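Local atomic coordinates of meso-diaminopimelate dehydrogenase (Clostridium tetani, PDB entry 3WGO), a protein that probably catalyses the reversible NADP-dependent oxidative deamination of meso-diaminopimelate. Residues R55-K60 / A84-T89; G165-I170 / Y202-E207. The protein carries 6 engineered substitutions. All blocks are in the same frame, centred on the assembly; numbering follows the deposited sequence.

Overall arrangement
From the N terminus the chain first builds most of a parallel sheet that carries a Rossmann-type glycine pattern, consistent with a dinucleotide-binding domain. Contact 1 falls here. It closes a loop of 23 residues that holds strand 65-68, helix 75-78 and most of helix 80-84, and it joins the connection after strand 50-52 to the turn before strand 89-90. The chain then passes into the region of the C-terminal family domain. There contact 2 pairs strands 166-175 and 197-205 of a mixed sheet and closes a loop of 31 residues. The two loops follow in series and neither nest nor cross. The contact centres lie about 45 Å apart, so each ties together its own part of the fold.

Contact 1: R55-K60 / A84-T89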
loop_
_atom_site.group_PDB
_atom_site.type_symbol
_atom_site.label_atom_id
_atom_site.label_comp_id
_atom_site.label_asym_id
_atom_site.label_seq_id
_atom_site.Cartn_x
_atom_site.Cartn_y
_atom_site.Cartn_z
ATOM N N ARG B 55 20.549 -29.339 15.948
ATOM C CA ARG B 55 20.813 -28.557 17.156
ATOM C C ARG B 55 19.930 -27.318 17.309
ATOM O O ARG B 55 20.247 -26.418 18.088
ATOM C CB ARG B 55 22.285 -28.140 17.179
ATOM C CG ARG B 55 23.237 -29.322 17.240
ATOM C CD ARG B 55 24.636 -28.911 16.858
ATOM N NE ARG B 55 25.252 -28.001 17.815
ATOM C CZ ARG B 55 25.721 -28.366 19.005
ATOM N NH1 ARG B 55 25.640 -29.629 19.401
ATOM N NH2 ARG B 55 26.304 -27.469 19.788
ATOM N N LEU B 56 18.824 -27.276 16.574
ATOM C CA LEU B 56 17.910 -26.141 16.637
ATOM C C LEU B 56 17.451 -25.814 18.061
ATOM O O LEU B 56 17.557 -24.672 18.506
ATOM C CB LEU B 56 16.681 -26.423 15.772
ATOM C CG LEU B 56 15.639 -25.309 15.704
ATOM C CD1 LEU B 56 16.134 -24.213 14.785
ATOM C CD2 LEU B 56 14.334 -25.866 15.186
ATOM N N GLU B 57 16.944 -26.820 18.772
ATOM C CA GLU B 57 16.446 -26.632 20.129
ATOM C C GLU B 57 17.426 -26.041 21.145
ATOM O O GLU B 57 17.004 -25.525 22.181
ATOM C CB GLU B 57 15.883 -27.948 20.673
ATOM C CG GLU B 57 16.783 -29.163 20.494
ATOM C CD GLU B 57 16.228 -30.396 21.188
ATOM O OE1 GLU B 57 16.771 -31.505 20.976
ATOM O OE2 GLU B 57 15.249 -30.255 21.955
ATOM N N LEU B 58 18.721 -26.112 20.861
ATOM C CA LEU B 58 19.717 -25.563 21.776
ATOM C C LEU B 58 19.733 -24.045 21.681
ATOM O O LEU B 58 20.412 -23.369 22.458
ATOM C CB LEU B 58 21.111 -26.093 21.430
ATOM C CG LEU B 58 21.323 -27.604 21.457
ATOM C CD1 LEU B 58 22.706 -27.937 20.905
ATOM C CD2 LEU B 58 21.158 -28.121 22.881
ATOM N N TYR B 59 18.994 -23.513 20.713
ATOM C CA TYR B 59 18.941 -22.073 20.508
ATOM C C TYR B 59 17.619 -21.451 20.936
ATOM O O TYR B 59 17.390 -20.265 20.726
ATOM C CB TYR B 59 19.235 -21.742 19.033
ATOM C CG TYR B 59 20.678 -21.985 18.661
ATOM C CD1 TYR B 59 21.163 -23.281 18.494
ATOM C CD2 TYR B 59 21.581 -20.923 18.557
ATOM C CE1 TYR B 59 22.513 -23.518 18.239
ATOM C CE2 TYR B 59 22.933 -21.147 18.301
ATOM C CZ TYR B 59 23.391 -22.449 18.146
ATOM O OH TYR B 59 24.724 -22.687 17.903
ATOM N N LYS B 60 16.761 -22.266 21.539
ATOM C CA LYS B 60 15.450 -21.830 22.017
ATOM C C LYS B 60 15.496 -20.575 22.886
ATOM O O LYS B 60 14.491 -19.878 23.028
ATOM C CB LYS B 60 14.793 -22.963 22.812
ATOM C CG LYS B 60 13.660 -22.526 23.729
ATOM C CD LYS B 60 13.260 -23.653 24.676
ATOM C CE LYS B 60 14.431 -24.079 25.564
ATOM N NZ LYS B 60 14.064 -25.192 26.487
ATOM N N ALA B 84 7.570 -23.563 15.336
ATOM C CA ALA B 84 6.627 -22.770 16.124
ATOM C C ALA B 84 6.528 -23.234 17.578
ATOM O O ALA B 84 6.223 -22.441 18.469
ATOM C CB ALA B 84 5.245 -22.794 15.467
ATOM N N SER B 85 6.790 -24.517 17.810
ATOM C CA SER B 85 6.732 -25.084 19.152
ATOM C C SER B 85 7.843 -24.572 20.043
ATOM O O SER B 85 7.755 -24.658 21.266
ATOM C CB SER B 85 6.826 -26.612 19.095
ATOM O OG SER B 85 5.676 -27.176 18.492
ATOM N N GLN B 86 8.892 -24.037 19.437
ATOM C CA GLN B 86 10.018 -23.559 20.218
ATOM C C GLN B 86 10.379 -22.102 20.019
ATOM O O GLN B 86 11.043 -21.510 20.867
ATOM C CB GLN B 86 11.236 -24.427 19.922
ATOM C CG GLN B 86 11.039 -25.887 20.286
ATOM C CD GLN B 86 12.026 -26.797 19.584
ATOM O OE1 GLN B 86 11.962 -26.979 18.366
ATOM N NE2 GLN B 86 12.950 -27.367 20.347
ATOM N N PHE B 87 9.953 -21.517 18.905
ATOM C CA PHE B 87 10.271 -20.116 18.635
ATOM C C PHE B 87 9.101 -19.367 18.035
ATOM O O PHE B 87 8.075 -19.953 17.699
ATOM C CB PHE B 87 11.436 -19.990 17.641
ATOM C CG PHE B 87 12.651 -20.794 18.004
ATOM C CD1 PHE B 87 12.684 -22.168 17.793
ATOM C CD2 PHE B 87 13.771 -20.174 18.543
ATOM C CE1 PHE B 87 13.818 -22.910 18.113
ATOM C CE2 PHE B 87 14.902 -20.903 18.865
ATOM C CZ PHE B 87 14.929 -22.274 18.649
ATOM N N ASN B 88 9.268 -18.054 17.919
ATOM C CA ASN B 88 8.269 -17.209 17.278
ATOM C C ASN B 88 8.736 -17.350 15.837
ATOM O O ASN B 88 9.931 -17.367 15.588
ATOM C CB ASN B 88 8.405 -15.759 17.748
ATOM C CG ASN B 88 8.011 -15.576 19.204
ATOM O OD1 ASN B 88 6.905 -15.939 19.610
ATOM N ND2 ASN B 88 8.910 -15.004 19.993
ATOM N N THR B 89 7.829 -17.463 14.884
ATOM C CA THR B 89 8.291 -17.647 13.518
ATOM C C THR B 89 7.698 -16.725 12.476
ATOM O O THR B 89 6.708 -16.039 12.711
ATOM C CB THR B 89 8.034 -19.087 13.048
ATOM O OG1 THR B 89 6.621 -19.327 13.007
ATOM C CG2 THR B 89 8.678 -20.073 14.003
HETATM O O HOH W 1 12.535 -19.478 21.306
#
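Phe87 pushes its ring against the 3-10 turn of residues 56-59 and the backbone of Lys60. The apolar contacts centre on this ring. Leu56 CG lies 3.9 Å from Phe87 CE1, and the two side chains run past each other in opposite directions. Leu56 reaches the ring because its CG is anti to the backbone N (chi1 -178°). Tyr59 CB touches Phe87 CZ more loosely, at 4.4 Å.

Backbone atoms also crowd round the ring. The carbonyl oxygens of Leu56 and Tyr59 meet it at its edge, near its plane, with Tyr59 O 3.2 Å from Phe87 CE2. Lys60 CA approaches the same CE2 obliquely, at 3.3 Å.

Gln86 forms the outer part. Its extended side chain crosses that of Glu57 obliquely and brings NE2 close to Glu57 CB. A water gives hydrogen bonds of 2.6 Å to Lys60 O and Gln86 O, but it has more acceptors in reach than protons, so both need not form at once.

This is structural packing between the loops leading into parallel strands 65-68 and 89-90 of the Rossmann-type sheet. Leu56 and Phe87 pack on Met66, and Tyr59 sets its ring edge-to-face with Phe35.

Contact 2: G165-I170 / Y202-E207; sequences GVKNGI and YVVPEE
Asn168 and Val204 form the middle of an antiparallel strand pair that is tight along its backbone. Val204 N gives a nearly straight bond to Asn168 O, 2.7 Å long with an angle of 172° at the hydrogen. Val204 O takes two donors in its carbonyl plane, Lys167 N at 2.8 Å and Asn168 N at 3.1 Å. This is a classic beta bulge, and it shifts the register by one residue. Beyond it, Ile170 and Tyr202 exchange two backbone bonds. Gly169 passes close to the other strand, its CA 3.0 Å from Tyr202 O. Val166 CG1 meets Val203 CG1 at 3.7 Å, the two side chains crossing at about a right angle.

The Gly165 and Glu206 end is looser and more exposed. Glu206 N still bonds Gly165 O at 2.7 Å, with the donor tilted 32° from the carbonyl plane. The Glu206 chain bends at chi2 (-76°), and a water donates to both its OE2 and Val166 O. Its fit against Lys167 is doubtful.

Val166 and Val203 pack on Ile160, with helix 211-219 also on their side. Asn168, Ile170 and Val204 lie against Leu240 of helix 237-243, and strand 230-234 flanks strand 197-205.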
loop_
_atom_site.group_PDB
_atom_site.type_symbol
_atom_site.label_atom_id
_atom_site.label_comp_id
_atom_site.label_asym_id
_atom_site.label_seq_id
_atom_site.Cartn_x
_atom_site.Cartn_y
_atom_site.Cartn_z
ATOM N N GLY B 165 12.045 -32.902 -28.980
ATOM C CA GLY B 165 12.878 -31.956 -29.698
ATOM C C GLY B 165 13.415 -30.812 -28.855
ATOM O O GLY B 165 14.243 -30.035 -29.331
ATOM N N VAL B 166 12.949 -30.703 -27.612
ATOM C CA VAL B 166 13.402 -29.639 -26.714
ATOM C C VAL B 166 14.594 -30.071 -25.851
ATOM O O VAL B 166 14.481 -30.990 -25.041
ATOM C CB VAL B 166 12.265 -29.176 -25.768
ATOM C CG1 VAL B 166 12.801 -28.145 -24.769
ATOM C CG2 VAL B 166 11.115 -28.575 -26.578
ATOM N N LYS B 167 15.732 -29.406 -26.038
ATOM C CA LYS B 167 16.937 -29.695 -25.265
ATOM C C LYS B 167 16.841 -29.008 -23.913
ATOM O O LYS B 167 17.131 -29.595 -22.871
ATOM C CB LYS B 167 18.180 -29.153 -25.968
ATOM C CG LYS B 167 18.678 -29.970 -27.123
ATOM C CD LYS B 167 20.102 -30.438 -26.875
ATOM C CE LYS B 167 21.060 -29.268 -26.724
ATOM N NZ LYS B 167 22.454 -29.751 -26.500
ATOM N N ASN B 168 16.451 -27.741 -23.952
ATOM C CA ASN B 168 16.333 -26.950 -22.745
ATOM C C ASN B 168 15.489 -25.724 -23.075
ATOM O O ASN B 168 15.233 -25.428 -24.248
ATOM C CB ASN B 168 17.733 -26.540 -22.266
ATOM C CG ASN B 168 17.759 -26.125 -20.805
ATOM O OD1 ASN B 168 16.806 -26.352 -20.063
ATOM N ND2 ASN B 168 18.866 -25.527 -20.381
ATOM N N GLY B 169 15.045 -25.020 -22.042
ATOM C CA GLY B 169 14.234 -23.842 -22.266
ATOM C C GLY B 169 13.681 -23.249 -20.991
ATOM O O GLY B 169 13.952 -23.726 -19.890
ATOM N N ILE B 170 12.890 -22.200 -21.144
ATOM C CA ILE B 170 12.301 -21.541 -20.002
ATOM C C ILE B 170 10.991 -20.884 -20.410
ATOM O O ILE B 170 10.757 -20.605 -21.591
ATOM C CB ILE B 170 13.255 -20.471 -19.448
ATOM C CG1 ILE B 170 12.718 -19.924 -18.120
ATOM C CG2 ILE B 170 13.419 -19.362 -20.476
ATOM C CD1 ILE B 170 13.636 -18.921 -17.444
ATOM N N TYR B 202 11.413 -19.555 -24.323
ATOM C CA TYR B 202 12.674 -19.460 -25.030
ATOM C C TYR B 202 13.189 -20.884 -24.953
ATOM O O TYR B 202 13.480 -21.398 -23.870
ATOM C CB TYR B 202 13.615 -18.483 -24.340
ATOM C CG TYR B 202 13.137 -17.053 -24.453
ATOM C CD1 TYR B 202 12.161 -16.552 -23.592
ATOM C CD2 TYR B 202 13.643 -16.205 -25.444
ATOM C CE1 TYR B 202 11.700 -15.243 -23.708
ATOM C CE2 TYR B 202 13.187 -14.893 -25.572
ATOM C CZ TYR B 202 12.221 -14.417 -24.704
ATOM O OH TYR B 202 11.783 -13.119 -24.822
ATOM N N VAL B 203 13.280 -21.518 -26.113
ATOM C CA VAL B 203 13.681 -22.907 -26.200
ATOM C C VAL B 203 14.937 -23.171 -27.005
ATOM O O VAL B 203 15.180 -22.537 -28.024
ATOM C CB VAL B 203 12.540 -23.742 -26.823
ATOM C CG1 VAL B 203 12.951 -25.197 -26.941
ATOM C CG2 VAL B 203 11.281 -23.597 -25.991
ATOM N N VAL B 204 15.734 -24.109 -26.512
ATOM C CA VAL B 204 16.950 -24.543 -27.189
ATOM C C VAL B 204 16.532 -25.915 -27.716
ATOM O O VAL B 204 16.295 -26.836 -26.941
ATOM C CB VAL B 204 18.130 -24.693 -26.207
ATOM C CG1 VAL B 204 19.366 -25.199 -26.950
ATOM C CG2 VAL B 204 18.431 -23.346 -25.546
ATOM N N PRO B 205 16.408 -26.057 -29.042
ATOM C CA PRO B 205 16.001 -27.317 -29.676
ATOM C C PRO B 205 17.145 -28.299 -29.912
ATOM O O PRO B 205 18.293 -27.884 -30.035
ATOM C CB PRO B 205 15.398 -26.842 -30.988
ATOM C CG PRO B 205 16.367 -25.755 -31.378
ATOM C CD PRO B 205 16.615 -25.005 -30.056
ATOM N N GLU B 206 16.821 -29.592 -29.975
ATOM C CA GLU B 206 17.808 -30.639 -30.250
ATOM C C GLU B 206 18.216 -30.458 -31.708
ATOM O O GLU B 206 17.578 -29.699 -32.435
ATOM C CB GLU B 206 17.187 -32.033 -30.111
ATOM C CG GLU B 206 16.643 -32.403 -28.741
ATOM C CD GLU B 206 17.728 -32.741 -27.735
ATOM O OE1 GLU B 206 18.884 -32.968 -28.149
ATOM O OE2 GLU B 206 17.420 -32.791 -26.525
ATOM N N GLU B 207 19.268 -31.146 -32.142
ATOM C CA GLU B 207 19.680 -31.038 -33.540
ATOM C C GLU B 207 18.512 -31.583 -34.351
ATOM O O GLU B 207 18.045 -32.689 -34.086
ATOM C CB GLU B 207 20.926 -31.878 -33.819
ATOM C CG GLU B 207 22.164 -31.454 -33.062
ATOM C CD GLU B 207 23.406 -32.197 -33.529
ATOM O OE1 GLU B 207 23.852 -31.952 -34.672
ATOM O OE2 GLU B 207 23.929 -33.032 -32.761
HETATM O O HOH W 2 15.092 -33.784 -25.779
#